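BH2358 protein (Bacillus halodurans C-125, PDB 2RBD) is a putative spore coat protein of unknown molecular function, a four-helix bundle found in an assembly of four chains. Local coordinates at residues Phe39-Gly44 / Pro85-Asp90. Sequence-based numbering, arbitrary orientation. Where two conformers were deposited one is given.
Sequences FINHTG and PAARLD
Asn41, near the end of helix 16-42, reads the extended backbone of Pro85-Ala87 with both ends of its carboxamide. ND2 donates to Pro85 O at 2.9 Å, lying in the plane of that carbonyl, with the acceptor tilted 26° from the amide plane. OD1 takes a weak bond from Ala87 N at 3.1 Å; neither bond is straight (about 140°). CG stands anti to the carbonyl carbon of Asn41 (chi1 -73°), carrying the amide out to the strand-like loop. ND2 also donates to Gly95 O of the second subunit, so this one amide ties helix, loop and second subunit together.

A water continues the polar link, bridging Asn41 O (2.7 Å) and Ala87 O (2.8 Å).

Van der Waals contacts flank these bonds. Ala87 CB sits 3.9 Å from Asn41 CG, and Leu89 lays its CD1 methyl against the carbonyl oxygens of Asn41 and His42, 3.2 Å from His42 O, while CD2 meets Gly44 CA. His42 itself turns away, its ring edge-to-face with Phe98 and its NE2 bonded to Ala96 O of the second subunit.

Since Asn41 grips main-chain atoms, the long connection between helices 46-72 and 100-124 of this ferritin-clan bundle is fastened here through backbone polarity, with Ala87 and Leu89 adding van der Waals contact.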
loop_
_atom_site.group_PDB
_atom_site.type_symbol
_atom_site.label_atom_id
_atom_site.label_comp_id
_atom_site.label_asym_id
_atom_site.label_seq_id
_atom_site.Cartn_x
_atom_site.Cartn_y
_atom_site.Cartn_z
ATOM N N PHE A 39 19.502 17.408 6.266
ATOM C CA PHE A 39 20.166 16.322 6.996
ATOM C C PHE A 39 21.682 16.291 6.806
ATOM O O PHE A 39 22.385 15.972 7.738
ATOM C CB PHE A 39 19.594 14.979 6.601
ATOM C CG PHE A 39 18.219 14.672 7.162
ATOM C CD1 PHE A 39 17.682 15.317 8.269
ATOM C CD2 PHE A 39 17.498 13.649 6.594
ATOM C CE1 PHE A 39 16.416 14.962 8.761
ATOM C CE2 PHE A 39 16.241 13.293 7.065
ATOM C CZ PHE A 39 15.705 13.966 8.140
ATOM N N ILE A 40 22.189 16.640 5.630
ATOM C CA ILE A 40 23.643 16.714 5.440
ATOM C C ILE A 40 24.267 17.630 6.492
ATOM O O ILE A 40 25.293 17.317 7.062
ATOM C CB ILE A 40 24.007 17.199 3.993
ATOM C CG1 ILE A 40 24.054 15.997 3.046
ATOM C CG2 ILE A 40 25.352 17.948 3.939
ATOM C CD1 ILE A 40 23.662 16.363 1.637
ATOM N N ASN A 41 23.616 18.756 6.752
ATOM C CA ASN A 41 24.084 19.710 7.753
ATOM C C ASN A 41 23.970 19.231 9.202
ATOM O O ASN A 41 24.689 19.732 10.068
ATOM C CB ASN A 41 23.370 21.034 7.564
ATOM C CG ASN A 41 23.870 21.788 6.325
ATOM O OD1 ASN A 41 25.057 21.752 6.047
ATOM N ND2 ASN A 41 22.999 22.485 5.633
ATOM N N HIS A 42 23.075 18.288 9.476
ATOM C CA HIS A 42 22.851 17.729 10.807
ATOM C C HIS A 42 23.688 16.497 11.082
ATOM O O HIS A 42 23.718 16.042 12.185
ATOM C CB HIS A 42 21.380 17.287 10.981
ATOM C CG HIS A 42 20.414 18.408 11.160
ATOM N ND1 HIS A 42 19.816 18.693 12.356
ATOM C CD2 HIS A 42 19.923 19.309 10.284
ATOM C CE1 HIS A 42 18.988 19.717 12.214
ATOM N NE2 HIS A 42 19.032 20.114 10.957
ATOM N N THR A 43 24.343 15.905 10.103
ATOM C CA THR A 43 24.993 14.607 10.229
ATOM C C THR A 43 26.464 14.750 10.659
ATOM O O THR A 43 27.167 15.594 10.099
ATOM C CB THR A 43 24.981 13.883 8.827
ATOM O OG1 THR A 43 23.620 13.684 8.373
ATOM C CG2 THR A 43 25.711 12.543 8.881
ATOM N N GLY A 44 26.908 13.874 11.540
ATOM C CA GLY A 44 28.314 13.787 11.883
ATOM C C GLY A 44 29.015 12.712 11.056
ATOM O O GLY A 44 30.097 12.939 10.473
ATOM N N PRO A 85 22.197 26.590 2.207
ATOM C CA PRO A 85 23.563 26.851 2.620
ATOM C C PRO A 85 24.158 25.790 3.532
ATOM O O PRO A 85 23.438 25.011 4.175
ATOM C CB PRO A 85 23.465 28.211 3.338
ATOM C CG PRO A 85 22.094 28.425 3.640
ATOM C CD PRO A 85 21.233 27.508 2.828
ATOM N N ALA A 86 25.485 25.746 3.608
ATOM C CA ALA A 86 26.158 24.917 4.562
ATOM C C ALA A 86 25.935 25.468 5.978
ATOM O O ALA A 86 25.698 26.663 6.159
ATOM C CB ALA A 86 27.669 24.895 4.270
ATOM N N ALA A 87 26.008 24.587 6.957
ATOM C CA ALA A 87 25.904 24.976 8.354
ATOM C C ALA A 87 26.908 24.175 9.128
ATOM O O ALA A 87 27.228 23.036 8.756
ATOM C CB ALA A 87 24.523 24.683 8.887
ATOM N N ARG A 88 27.404 24.742 10.220
ATOM C CA ARG A 88 28.248 24.001 11.146
ATOM C C ARG A 88 27.417 23.210 12.121
ATOM O O ARG A 88 26.496 23.729 12.769
ATOM C CB ARG A 88 29.193 24.937 11.941
ATOM C CG ARG A 88 29.923 26.040 11.120
ATOM N N LEU A 89 27.756 21.948 12.238
ATOM C CA LEU A 89 27.084 21.016 13.098
ATOM C C LEU A 89 26.967 21.511 14.531
ATOM O O LEU A 89 25.898 21.417 15.141
ATOM C CB LEU A 89 27.871 19.704 13.092
ATOM C CG LEU A 89 27.154 18.513 13.660
ATOM C CD1 LEU A 89 25.903 18.306 12.831
ATOM C CD2 LEU A 89 28.048 17.282 13.622
ATOM N N ASP A 90 28.064 22.056 15.064
ATOM C CA ASP A 90 28.089 22.548 16.450
ATOM C C ASP A 90 27.302 23.792 16.677
ATOM O O ASP A 90 27.123 24.180 17.813
ATOM C CB ASP A 90 29.514 22.845 16.912
ATOM C CG ASP A 90 30.377 21.611 16.956
ATOM O OD1 ASP A 90 29.824 20.475 16.876
ATOM O OD2 ASP A 90 31.621 21.787 17.050
HETATM O O HOH W 1 27.254 20.326 9.414
#